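Local coordinates for DisA protein (Sorangium cellulosum, PDB 6CCA), which probably transfers methyl groups from S-adenosylmethionine to a carbon of the growing polyketide, gem-dimethylating it on the disorazol assembly line, at residues A82-S87 with L125-R130; A115-I120 with E129-K134; T227-G232 with D301-A306; F295-F300 with I322-K327. One frame throughout, in Å; residues are numbered along the deposited sequence.

Interaction 1. Residues A82-S87 with L125-R130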
loop_
_atom_site.group_PDB
_atom_site.type_symbol
_atom_site.label_atom_id
_atom_site.label_comp_id
_atom_site.label_asym_id
_atom_site.label_seq_id
_atom_site.Cartn_x
_atom_site.Cartn_y
_atom_site.Cartn_z
ATOM N N ALA A 82 1.167 -7.225 35.239
ATOM C CA ALA A 82 2.546 -6.734 35.447
ATOM C C ALA A 82 3.450 -7.701 36.277
ATOM O O ALA A 82 2.946 -8.290 37.226
ATOM C CB ALA A 82 2.493 -5.389 36.079
ATOM N N GLY A 83 4.725 -7.941 35.853
ATOM C CA GLY A 83 5.771 -8.693 36.609
ATOM C C GLY A 83 5.881 -10.169 36.314
ATOM O O GLY A 83 6.452 -10.969 37.071
ATOM N N SER A 84 5.287 -10.576 35.223
ATOM C CA SER A 84 5.269 -11.939 34.884
ATOM C C SER A 84 6.311 -12.104 33.702
ATOM O O SER A 84 6.598 -11.114 32.972
ATOM C CB SER A 84 3.831 -12.309 34.570
ATOM O OG SER A 84 3.831 -13.188 33.525
ATOM N N ALA A 85 6.897 -13.306 33.562
ATOM C CA ALA A 85 7.905 -13.535 32.559
ATOM C C ALA A 85 7.507 -14.743 31.773
ATOM O O ALA A 85 6.922 -15.683 32.309
ATOM C CB ALA A 85 9.287 -13.683 33.188
ATOM N N GLU A 86 7.764 -14.697 30.480
ATOM C CA GLU A 86 7.382 -15.789 29.578
ATOM C C GLU A 86 8.550 -16.030 28.651
ATOM O O GLU A 86 9.377 -15.153 28.432
ATOM C CB GLU A 86 6.201 -15.381 28.673
ATOM C CG GLU A 86 4.919 -14.882 29.353
ATOM C CD GLU A 86 4.076 -16.028 29.843
ATOM O OE1 GLU A 86 4.320 -17.165 29.365
ATOM O OE2 GLU A 86 3.197 -15.791 30.710
ATOM N N SER A 87 8.624 -17.240 28.148
ATOM C CA SER A 87 9.408 -17.504 26.989
ATOM C C SER A 87 8.527 -17.211 25.753
ATOM O O SER A 87 7.491 -17.836 25.584
ATOM C CB SER A 87 9.829 -18.965 26.976
ATOM O OG SER A 87 10.024 -19.419 25.649
ATOM N N LEU A 125 10.504 -12.482 27.906
ATOM C CA LEU A 125 9.511 -11.448 27.931
ATOM C C LEU A 125 9.104 -11.131 29.351
ATOM O O LEU A 125 8.829 -12.003 30.093
ATOM C CB LEU A 125 8.293 -11.916 27.153
ATOM C CG LEU A 125 8.575 -12.461 25.775
ATOM C CD1 LEU A 125 7.340 -13.015 25.111
ATOM C CD2 LEU A 125 9.259 -11.439 24.904
ATOM N N PHE A 126 9.072 -9.874 29.695
ATOM C CA PHE A 126 8.733 -9.457 31.024
ATOM C C PHE A 126 7.688 -8.373 30.897
ATOM O O PHE A 126 7.924 -7.332 30.243
ATOM C CB PHE A 126 9.952 -8.875 31.741
ATOM C CG PHE A 126 9.693 -8.579 33.199
ATOM C CD1 PHE A 126 9.452 -9.609 34.085
ATOM C CD2 PHE A 126 9.678 -7.279 33.664
ATOM C CE1 PHE A 126 9.211 -9.322 35.436
ATOM C CE2 PHE A 126 9.406 -6.992 34.980
ATOM C CZ PHE A 126 9.218 -8.010 35.871
ATOM N N THR A 127 6.546 -8.557 31.570
ATOM C CA THR A 127 5.517 -7.498 31.538
ATOM C C THR A 127 5.866 -6.435 32.501
ATOM O O THR A 127 6.093 -6.698 33.721
ATOM C CB THR A 127 4.075 -7.996 31.869
ATOM O OG1 THR A 127 4.074 -8.839 33.045
ATOM C CG2 THR A 127 3.573 -8.845 30.826
ATOM N N SER A 128 5.814 -5.221 32.007
ATOM C CA SER A 128 6.077 -4.066 32.769
ATOM C C SER A 128 4.902 -3.593 33.565
ATOM O O SER A 128 3.783 -4.092 33.418
ATOM C CB SER A 128 6.476 -2.908 31.860
ATOM O OG SER A 128 5.359 -2.139 31.358
ATOM N N GLU A 129 5.209 -2.596 34.391
ATOM C CA GLU A 129 4.258 -1.840 35.202
ATOM C C GLU A 129 3.124 -1.177 34.460
ATOM O O GLU A 129 2.081 -0.951 35.060
ATOM C CB GLU A 129 4.999 -0.751 36.014
ATOM C CG GLU A 129 5.717 -1.328 37.223
ATOM C CD GLU A 129 4.794 -2.182 38.106
ATOM O OE1 GLU A 129 3.963 -1.586 38.839
ATOM O OE2 GLU A 129 4.886 -3.440 38.074
ATOM N N ARG A 130 3.321 -0.899 33.176
ATOM C CA ARG A 130 2.284 -0.286 32.356
ATOM C C ARG A 130 1.181 -1.281 32.007
ATOM O O ARG A 130 0.093 -0.883 31.587
ATOM C CB ARG A 130 2.890 0.295 31.077
ATOM C CG ARG A 130 2.881 1.814 31.020
ATOM C CD ARG A 130 3.122 2.316 29.605
ATOM N NE ARG A 130 1.954 3.002 29.062
ATOM C CZ ARG A 130 1.639 3.033 27.771
ATOM N NH1 ARG A 130 2.406 2.414 26.885
ATOM N NH2 ARG A 130 0.556 3.684 27.367
#

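Interaction 2. Residues A115-I120 with E129-K134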
loop_
_atom_site.group_PDB
_atom_site.type_symbol
_atom_site.label_atom_id
_atom_site.label_comp_id
_atom_site.label_asym_id
_atom_site.label_seq_id
_atom_site.Cartn_x
_atom_site.Cartn_y
_atom_site.Cartn_z
ATOM N N ALA A 115 5.901 0.032 22.823
ATOM C CA ALA A 115 4.908 0.739 23.572
ATOM C C ALA A 115 5.211 0.792 25.100
ATOM O O ALA A 115 4.424 1.381 25.824
ATOM C CB ALA A 115 3.539 0.064 23.357
ATOM N N GLY A 116 6.248 0.109 25.576
ATOM C CA GLY A 116 6.529 0.103 27.012
ATOM C C GLY A 116 5.780 -0.949 27.820
ATOM O O GLY A 116 5.834 -0.937 29.048
ATOM N N TYR A 117 5.104 -1.910 27.159
ATOM C CA TYR A 117 4.422 -2.971 27.870
ATOM C C TYR A 117 5.251 -4.197 28.144
ATOM O O TYR A 117 4.975 -4.916 29.112
ATOM C CB TYR A 117 3.152 -3.392 27.081
ATOM C CG TYR A 117 2.044 -2.340 26.991
ATOM C CD1 TYR A 117 1.526 -1.748 28.127
ATOM C CD2 TYR A 117 1.461 -1.979 25.773
ATOM C CE1 TYR A 117 0.520 -0.799 28.081
ATOM C CE2 TYR A 117 0.449 -1.042 25.713
ATOM C CZ TYR A 117 -0.035 -0.461 26.878
ATOM O OH TYR A 117 -1.028 0.488 26.876
ATOM N N LEU A 118 6.226 -4.521 27.275
ATOM C CA LEU A 118 7.094 -5.686 27.444
ATOM C C LEU A 118 8.532 -5.159 27.503
ATOM O O LEU A 118 8.848 -4.159 26.870
ATOM C CB LEU A 118 7.042 -6.684 26.292
ATOM C CG LEU A 118 5.776 -7.489 26.087
ATOM C CD1 LEU A 118 5.952 -8.449 24.965
ATOM C CD2 LEU A 118 5.327 -8.224 27.368
ATOM N N ARG A 119 9.351 -5.829 28.308
ATOM C CA ARG A 119 10.798 -5.716 28.220
ATOM C C ARG A 119 11.234 -7.047 27.681
ATOM O O ARG A 119 10.788 -8.107 28.137
ATOM C CB ARG A 119 11.422 -5.414 29.578
ATOM C CG ARG A 119 12.940 -5.224 29.524
ATOM C CD ARG A 119 13.488 -4.344 30.662
ATOM N NE ARG A 119 12.861 -4.573 31.974
ATOM C CZ ARG A 119 13.010 -5.680 32.704
ATOM N NH1 ARG A 119 13.786 -6.678 32.248
ATOM N NH2 ARG A 119 12.398 -5.793 33.900
ATOM N N ILE A 120 12.090 -7.015 26.648
ATOM C CA ILE A 120 12.458 -8.181 25.964
ATOM C C ILE A 120 14.003 -8.366 25.985
ATOM O O ILE A 120 14.714 -7.434 25.708
ATOM C CB ILE A 120 12.069 -8.116 24.449
ATOM C CG1 ILE A 120 10.545 -7.987 24.318
ATOM C CG2 ILE A 120 12.537 -9.345 23.746
ATOM C CD1 ILE A 120 9.983 -8.026 22.920
ATOM N N GLU A 129 5.209 -2.596 34.391
ATOM C CA GLU A 129 4.258 -1.840 35.202
ATOM C C GLU A 129 3.124 -1.177 34.460
ATOM O O GLU A 129 2.081 -0.951 35.060
ATOM C CB GLU A 129 4.999 -0.751 36.014
ATOM C CG GLU A 129 5.717 -1.328 37.223
ATOM C CD GLU A 129 4.794 -2.182 38.106
ATOM O OE1 GLU A 129 3.963 -1.586 38.839
ATOM O OE2 GLU A 129 4.886 -3.440 38.074
ATOM N N ARG A 130 3.321 -0.899 33.176
ATOM C CA ARG A 130 2.284 -0.286 32.356
ATOM C C ARG A 130 1.181 -1.281 32.007
ATOM O O ARG A 130 0.093 -0.883 31.587
ATOM C CB ARG A 130 2.890 0.295 31.077
ATOM C CG ARG A 130 2.881 1.814 31.020
ATOM C CD ARG A 130 3.122 2.316 29.605
ATOM N NE ARG A 130 1.954 3.002 29.062
ATOM C CZ ARG A 130 1.639 3.033 27.771
ATOM N NH1 ARG A 130 2.406 2.414 26.885
ATOM N NH2 ARG A 130 0.556 3.684 27.367
ATOM N N VAL A 131 1.456 -2.571 32.178
ATOM C CA VAL A 131 0.466 -3.589 31.860
ATOM C C VAL A 131 -0.696 -3.557 32.911
ATOM O O VAL A 131 -0.452 -3.750 34.109
ATOM C CB VAL A 131 1.118 -4.962 31.744
ATOM C CG1 VAL A 131 0.115 -6.072 31.612
ATOM C CG2 VAL A 131 2.054 -5.019 30.556
ATOM N N THR A 132 -1.903 -3.203 32.467
ATOM C CA THR A 132 -3.143 -3.320 33.264
ATOM C C THR A 132 -4.230 -4.021 32.384
ATOM O O THR A 132 -3.952 -4.295 31.208
ATOM C CB THR A 132 -3.641 -1.946 33.687
ATOM O OG1 THR A 132 -4.083 -1.219 32.538
ATOM C CG2 THR A 132 -2.530 -1.122 34.403
ATOM N N PRO A 133 -5.421 -4.309 32.946
ATOM C CA PRO A 133 -6.493 -4.919 32.137
ATOM C C PRO A 133 -7.001 -3.896 31.119
ATOM O O PRO A 133 -7.425 -2.810 31.467
ATOM C CB PRO A 133 -7.577 -5.317 33.186
ATOM C CG PRO A 133 -6.768 -5.383 34.507
ATOM C CD PRO A 133 -5.895 -4.157 34.350
ATOM N N LYS A 134 -6.847 -4.231 29.839
ATOM C CA LYS A 134 -7.163 -3.281 28.783
ATOM C C LYS A 134 -8.594 -3.383 28.214
ATOM O O LYS A 134 -9.052 -2.447 27.548
ATOM C CB LYS A 134 -6.150 -3.442 27.623
ATOM C CG LYS A 134 -4.767 -2.993 28.026
ATOM C CD LYS A 134 -4.786 -1.488 28.180
ATOM C CE LYS A 134 -3.539 -0.921 28.786
ATOM N NZ LYS A 134 -3.522 0.592 28.725
#

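Interaction 3. Residues T227-G232 with D301-A306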
loop_
_atom_site.group_PDB
_atom_site.type_symbol
_atom_site.label_atom_id
_atom_site.label_comp_id
_atom_site.label_asym_id
_atom_site.label_seq_id
_atom_site.Cartn_x
_atom_site.Cartn_y
_atom_site.Cartn_z
ATOM N N THR A 227 -0.725 4.839 -23.779
ATOM C CA THR A 227 -1.105 3.555 -23.191
ATOM C C THR A 227 -0.666 3.495 -21.748
ATOM O O THR A 227 0.523 3.619 -21.458
ATOM C CB THR A 227 -0.466 2.390 -23.968
ATOM O OG1 THR A 227 -0.767 2.549 -25.343
ATOM C CG2 THR A 227 -1.052 1.061 -23.550
ATOM N N ILE A 228 -1.630 3.286 -20.846
ATOM C CA ILE A 228 -1.322 3.264 -19.416
ATOM C C ILE A 228 -1.632 1.880 -18.907
ATOM O O ILE A 228 -2.639 1.302 -19.306
ATOM C CB ILE A 228 -2.195 4.292 -18.724
ATOM C CG1 ILE A 228 -1.937 5.671 -19.322
ATOM C CG2 ILE A 228 -2.071 4.190 -17.204
ATOM C CD1 ILE A 228 -2.845 6.768 -18.770
ATOM N N LEU A 229 -0.747 1.324 -18.116
ATOM C CA LEU A 229 -0.972 0.036 -17.462
ATOM C C LEU A 229 -1.198 0.261 -15.987
ATOM O O LEU A 229 -0.367 0.865 -15.355
ATOM C CB LEU A 229 0.236 -0.843 -17.679
ATOM C CG LEU A 229 0.387 -2.093 -16.800
ATOM C CD1 LEU A 229 -0.688 -3.049 -17.261
ATOM C CD2 LEU A 229 1.750 -2.712 -16.975
ATOM N N GLU A 230 -2.279 -0.272 -15.430
ATOM C CA GLU A 230 -2.409 -0.384 -14.016
ATOM C C GLU A 230 -2.149 -1.814 -13.584
ATOM O O GLU A 230 -2.791 -2.747 -14.053
ATOM C CB GLU A 230 -3.773 0.043 -13.503
ATOM C CG GLU A 230 -3.862 -0.034 -11.998
ATOM C CD GLU A 230 -5.137 0.573 -11.389
ATOM O OE1 GLU A 230 -6.111 0.856 -12.145
ATOM O OE2 GLU A 230 -5.126 0.673 -10.120
ATOM N N VAL A 231 -1.205 -1.972 -12.671
ATOM C CA VAL A 231 -0.950 -3.279 -12.082
ATOM C C VAL A 231 -1.692 -3.454 -10.799
ATOM O O VAL A 231 -1.911 -2.491 -10.051
ATOM C CB VAL A 231 0.557 -3.522 -11.882
ATOM C CG1 VAL A 231 1.237 -3.587 -13.260
ATOM C CG2 VAL A 231 1.190 -2.455 -11.097
ATOM N N GLY A 232 -2.052 -4.698 -10.472
ATOM C CA GLY A 232 -2.774 -4.868 -9.221
ATOM C C GLY A 232 -4.022 -4.048 -9.044
ATOM O O GLY A 232 -4.331 -3.641 -7.934
ATOM N N ASP A 301 3.301 3.899 -21.863
ATOM C CA ASP A 301 3.803 5.222 -21.546
ATOM C C ASP A 301 3.899 5.392 -20.040
ATOM O O ASP A 301 4.733 6.151 -19.543
ATOM C CB ASP A 301 2.856 6.233 -22.116
ATOM C CG ASP A 301 2.855 6.198 -23.655
ATOM O OD1 ASP A 301 3.774 6.827 -24.247
ATOM O OD2 ASP A 301 2.069 5.436 -24.233
ATOM N N VAL A 302 2.962 4.780 -19.316
ATOM C CA VAL A 302 2.860 4.930 -17.827
ATOM C C VAL A 302 2.475 3.589 -17.258
ATOM O O VAL A 302 1.625 2.894 -17.827
ATOM C CB VAL A 302 1.762 5.967 -17.394
ATOM C CG1 VAL A 302 1.689 6.140 -15.882
ATOM C CG2 VAL A 302 1.971 7.306 -18.040
ATOM N N VAL A 303 3.124 3.227 -16.157
ATOM C CA VAL A 303 2.672 2.165 -15.312
ATOM C C VAL A 303 2.260 2.736 -13.963
ATOM O O VAL A 303 3.069 3.422 -13.314
ATOM C CB VAL A 303 3.720 1.111 -15.115
ATOM C CG1 VAL A 303 3.260 0.027 -14.175
ATOM C CG2 VAL A 303 4.069 0.436 -16.412
ATOM N N LEU A 304 1.041 2.429 -13.526
ATOM C CA LEU A 304 0.495 2.853 -12.237
ATOM C C LEU A 304 0.382 1.663 -11.298
ATOM O O LEU A 304 -0.143 0.590 -11.666
ATOM C CB LEU A 304 -0.927 3.420 -12.448
ATOM C CG LEU A 304 -1.753 3.609 -11.169
ATOM C CD1 LEU A 304 -1.092 4.711 -10.335
ATOM C CD2 LEU A 304 -3.146 4.023 -11.557
ATOM N N GLY A 305 0.885 1.829 -10.076
ATOM C CA GLY A 305 0.796 0.795 -9.026
ATOM C C GLY A 305 0.293 1.430 -7.765
ATOM O O GLY A 305 1.053 2.160 -7.105
ATOM N N ALA A 306 -0.949 1.169 -7.408
ATOM C CA ALA A 306 -1.523 1.794 -6.254
ATOM C C ALA A 306 -1.549 0.829 -5.156
ATOM O O ALA A 306 -2.483 -0.019 -5.113
ATOM C CB ALA A 306 -2.938 2.266 -6.610
HETATM O O HOH W 1 1.196 3.914 -26.730
HETATM O O HOH W 2 -2.947 -0.394 -8.632
HETATM O O HOH W 3 -4.931 -1.000 -6.678
#

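Interaction 4. Residues F295-F300 with I322-K327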
loop_
_atom_site.group_PDB
_atom_site.type_symbol
_atom_site.label_atom_id
_atom_site.label_comp_id
_atom_site.label_asym_id
_atom_site.label_seq_id
_atom_site.Cartn_x
_atom_site.Cartn_y
_atom_site.Cartn_z
ATOM N N PHE A 295 1.913 -9.212 -23.123
ATOM C CA PHE A 295 2.300 -7.774 -22.988
ATOM C C PHE A 295 3.704 -7.466 -23.595
ATOM O O PHE A 295 4.753 -7.864 -23.039
ATOM C CB PHE A 295 2.438 -7.388 -21.528
ATOM C CG PHE A 295 1.169 -7.503 -20.758
ATOM C CD1 PHE A 295 0.824 -8.711 -20.141
ATOM C CD2 PHE A 295 0.312 -6.436 -20.671
ATOM C CE1 PHE A 295 -0.359 -8.814 -19.455
ATOM C CE2 PHE A 295 -0.884 -6.554 -20.014
ATOM C CZ PHE A 295 -1.219 -7.750 -19.424
ATOM N N SER A 296 3.750 -6.669 -24.622
ATOM C CA SER A 296 5.035 -6.447 -25.276
ATOM C C SER A 296 5.962 -5.413 -24.594
ATOM O O SER A 296 5.508 -4.502 -23.862
ATOM C CB SER A 296 4.779 -6.108 -26.735
ATOM O OG SER A 296 3.857 -5.071 -26.814
ATOM N N ALA A 297 7.249 -5.584 -24.825
ATOM C CA ALA A 297 8.236 -4.622 -24.434
ATOM C C ALA A 297 8.008 -3.243 -25.027
ATOM O O ALA A 297 7.575 -3.125 -26.163
ATOM C CB ALA A 297 9.624 -5.067 -24.897
ATOM N N GLU A 298 8.279 -2.240 -24.216
ATOM C CA GLU A 298 8.056 -0.831 -24.493
ATOM C C GLU A 298 6.696 -0.439 -25.054
ATOM O O GLU A 298 6.601 0.370 -25.909
ATOM C CB GLU A 298 9.187 -0.202 -25.312
ATOM C CG GLU A 298 9.211 -0.639 -26.727
ATOM C CD GLU A 298 9.784 0.377 -27.702
ATOM O OE1 GLU A 298 9.786 1.579 -27.491
ATOM O OE2 GLU A 298 10.182 -0.083 -28.741
ATOM N N ARG A 299 5.661 -1.011 -24.487
ATOM C CA ARG A 299 4.334 -0.744 -24.923
ATOM C C ARG A 299 3.651 0.393 -24.197
ATOM O O ARG A 299 2.739 0.951 -24.682
ATOM C CB ARG A 299 3.476 -1.973 -24.759
ATOM C CG ARG A 299 2.648 -2.141 -26.006
ATOM C CD ARG A 299 1.297 -2.733 -25.800
ATOM N NE ARG A 299 0.273 -1.870 -26.319
ATOM C CZ ARG A 299 -0.881 -2.300 -26.728
ATOM N NH1 ARG A 299 -1.130 -3.595 -26.709
ATOM N NH2 ARG A 299 -1.774 -1.444 -27.130
ATOM N N PHE A 300 4.122 0.671 -23.003
ATOM C CA PHE A 300 3.425 1.521 -22.082
ATOM C C PHE A 300 4.093 2.836 -21.828
ATOM O O PHE A 300 5.240 2.866 -21.578
ATOM C CB PHE A 300 3.229 0.774 -20.764
ATOM C CG PHE A 300 2.322 -0.387 -20.898
ATOM C CD1 PHE A 300 0.988 -0.202 -21.058
ATOM C CD2 PHE A 300 2.818 -1.641 -20.995
ATOM C CE1 PHE A 300 0.152 -1.245 -21.252
ATOM C CE2 PHE A 300 1.978 -2.705 -21.174
ATOM C CZ PHE A 300 0.647 -2.490 -21.305
ATOM N N ILE A 322 8.993 -3.923 -14.973
ATOM C CA ILE A 322 8.284 -2.640 -15.272
ATOM C C ILE A 322 9.038 -1.819 -16.348
ATOM O O ILE A 322 8.425 -1.308 -17.288
ATOM C CB ILE A 322 8.068 -1.853 -13.981
ATOM C CG1 ILE A 322 6.993 -2.591 -13.193
ATOM C CG2 ILE A 322 7.605 -0.432 -14.240
ATOM C CD1 ILE A 322 6.778 -2.035 -11.772
ATOM N N LYS A 323 10.357 -1.730 -16.198
ATOM C CA LYS A 323 11.216 -1.062 -17.183
ATOM C C LYS A 323 11.162 -1.697 -18.568
ATOM O O LYS A 323 11.211 -0.993 -19.548
ATOM C CB LYS A 323 12.665 -0.974 -16.686
ATOM C CG LYS A 323 12.809 0.002 -15.573
ATOM C CD LYS A 323 14.244 0.274 -15.224
ATOM C CE LYS A 323 14.855 1.372 -16.075
ATOM N NZ LYS A 323 16.337 1.304 -15.936
ATOM N N ARG A 324 10.972 -2.997 -18.636
ATOM C CA ARG A 324 10.818 -3.702 -19.920
ATOM C C ARG A 324 9.532 -3.279 -20.579
ATOM O O ARG A 324 9.525 -3.029 -21.765
ATOM C CB ARG A 324 10.825 -5.232 -19.693
ATOM C CG ARG A 324 10.622 -6.072 -20.957
ATOM C CD ARG A 324 11.126 -7.511 -20.754
ATOM N NE ARG A 324 12.546 -7.483 -20.343
ATOM C CZ ARG A 324 13.561 -7.146 -21.162
ATOM N NH1 ARG A 324 13.336 -6.819 -22.441
ATOM N NH2 ARG A 324 14.811 -7.128 -20.699
ATOM N N LEU A 325 8.448 -3.193 -19.797
ATOM C CA LEU A 325 7.141 -2.822 -20.301
ATOM C C LEU A 325 7.041 -1.333 -20.672
ATOM O O LEU A 325 6.314 -0.964 -21.589
ATOM C CB LEU A 325 6.066 -3.092 -19.268
ATOM C CG LEU A 325 5.803 -4.581 -19.010
ATOM C CD1 LEU A 325 5.074 -4.830 -17.721
ATOM C CD2 LEU A 325 5.026 -5.188 -20.187
ATOM N N LEU A 326 7.726 -0.483 -19.903
ATOM C CA LEU A 326 7.667 0.971 -20.171
ATOM C C LEU A 326 8.505 1.377 -21.383
ATOM O O LEU A 326 9.607 0.853 -21.601
ATOM C CB LEU A 326 8.262 1.722 -18.974
ATOM C CG LEU A 326 7.349 1.977 -17.778
ATOM C CD1 LEU A 326 8.160 2.606 -16.659
ATOM C CD2 LEU A 326 6.157 2.863 -18.141
ATOM N N LYS A 327 7.995 2.341 -22.111
ATOM C CA LYS A 327 8.825 3.074 -23.073
ATOM C C LYS A 327 9.932 3.798 -22.345
ATOM O O LYS A 327 9.823 4.158 -21.178
ATOM C CB LYS A 327 7.958 4.108 -23.771
ATOM C CG LYS A 327 6.946 3.455 -24.701
ATOM C CD LYS A 327 6.027 4.440 -25.353
ATOM C CE LYS A 327 4.954 3.666 -26.141
ATOM N NZ LYS A 327 3.944 4.693 -26.517
#

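Interaction 1. Residues A82-S87 with L125-R130
L125 and E86 form an antiparallel hydrogen-bonded pair: E86 N donates to L125 O, and L125 N returns the bond to E86 O at 2.9 Å, almost straight at 171°. The leucine loses more surface here than any other residue of the two segments. Its CB lies 3.6 Å from E86 O, while its CD2 packs on I120 of the next strand, so an apolar residue suits this buried place. E86, nearer the surface, can afford a charge and spends it on R94.

T127 holds the loop end of the pairing. Its OG1 stands between its own backbone N and carbonyl carbon (chi1 47°), and from there it accepts from S84 N at 3.0 Å while also bonding to R81 O. The backbone joins in, with T127 N giving to S84 O at 2.9 Å and T127 O taking G83 N at 2.8 Å. G83 has positive phi, a conformation glycine adopts easily.

Beyond it A82, small enough for the spot, sets its CB 3.2 Å from S128 O and 3.7 Å from E129 OE2. The short strand 85-87 thus becomes an edge of a three-stranded antiparallel sheet in the order 1-3-2, as in winged-helix domains.

Interaction 2. Residues A115-I120 with E129-K134
The guanidinium of R130 lies flat over one face of the Y117 ring, a cation-pi stack with centres 4.5 Å apart and planes only 10° from parallel. The overlap is offset: NH1 sits 3.7 Å above the ring toward its rim, and in return Y117 OH lies over one face of the guanidinium. At the ring's edge is the backbone of R130, its O 3.5 Å from Y117 CE1. The edge of the guanidinium faces A115, whose carbonyl O is offered to NH1 in a weak, strongly bent bond of doubtful length. An arginine suits this exposed position because its flat head can cover a tyrosine while its polar rim still meets solvent and carbonyls.

At the far end of the ring, K134 comes from the opposite direction and its NZ donates to Y117 OH at 3.1 Å. The same hydroxyl bonds to D67, and the lysine also pairs with E137, so the buried phenol oxygen and the ammonium are tied into one polar network. V131 works nearer the backbone: a chi1 of 172° turns its CG2 to Y117, where it touches Y117 O at 3.3 Å and Y117 CB at 4.0 Å, apolar filling beside a buried aromatic.

G116 fits the tight bend before the ring, its positive phi being a conformation that glycine takes easily. This is the Schellman motif that ends helix 102-114 and sends the chain into strand 118-121, in a region whose topology resembles a winged helix.

Interaction 3. Residues T227-G232 with D301-A306
L229 and V303 sit side by side in the core of a Rossmann-like class I methyltransferase fold, where strands 226-231 and 300-306 run parallel with their axes 4.7 Å apart. The middle is tightly packed. L229 N donates to V302 O, L229 O accepts from L304 N at 2.8 Å, and V231 N closes on L304 O, all three bonds close to straight. On the face of L229 and V303, L229 CD2 reaches V303 CG2 at 4.0 Å; beta-branched and leucine residues suit such buried strands. On the other face I228 lies along V302, and E230 along L304, with E230 CD 4.0 Å from L304 CD2. E230 swings CG opposite its main-chain N (chi1 -178°) and runs on extended, which carries the carboxylate past the leucine to Y255 and T239, which satisfy OE1 in a buried setting.

At D301 the chain turns a corner. D301 OD2 takes T227 N at 2.9 Å on its anti side, somewhat out of the carboxylate plane, and D301 N gives to T227 O, while OD1 pairs with R216. A water bridges T227 OG1 and OD2.

Toward the C-terminal ends V231 CG2 rests on the bare CA of G305, and beyond V231 N two waters replace direct strand-to-strand bonds. G232, with positive phi, begins the glycine-rich turn after this first strand, which in related methyltransferases helps bind S-adenosylmethionine. One water joins G232 O to A306 O; the other accepts from A306 N at 2.8 Å and also lies 2.8 Å from E230 OE2 and 2.7 Å from V231 O.

Interaction 4. Residues F295-F300 with I322-K327
K327 reaches across E298, R299 and F300 with its whole side chain. CB lies 3.7 Å from F300 O; CG moves on to E298 O at 3.3 Å; CD runs past the same oxygen; CE has both E298 O and R299 O near it, at 3.7 and 3.8 Å; and NZ ends in a salt bridge with D301. The chain is extended beyond CG, which is what lets one lysine cover three residues with methylenes and still deliver its charge to a carboxylate.

Backbone bonds fix this path. K327 N donates to F300 O, F300 N to L325 O at 3.1 Å, and E298 N to R324 O at 2.9 Å and 174°. The carbonyls at the end of the helix, beyond its last turn of internal bonds, are thereby used by the incoming loop. E298 turns the chain there with positive phi, and its carboxylate forms a salt bridge with R29.

L325 packs on the buried side: CG is anti to the carbonyl carbon (chi1 -69°), and CD2 meets F295 CB at 3.7 Å and S296 O at 3.8 Å, while CB packs against F300 CD2. Leucine and phenylalanine suit this setting.

The 295-300 loop therefore leads into strand 300-306 against the C-terminal end of helix 315-325. F300 lies edge-to-face with F256 of strand 253-257, and both F300 and L325 touch L229 of strand 226-231.

Overall arrangement
From the N terminus, interaction 1 closes first, bringing 82-87 back against 125-130 across helices 88-95 and 102-114. Interaction 2 spans the shorter loop from 115-120 to 129-134 and converges on the same stretch, sharing E129 and R130; S128 OG hydrogen-bonds to G116 O between them, so both belong to one small sheet and the loop after it. Interactions 3 and 4 open only after both of these have closed, with the centres of interactions 1 and 3 about 49 Å apart on opposite sides of the chain's centre. Within the methyltransferase domain interactions 3 and 4 cross: 295-300 runs directly into 301-306, and together they tie neighbouring strands of the large sheet to helix 315-325.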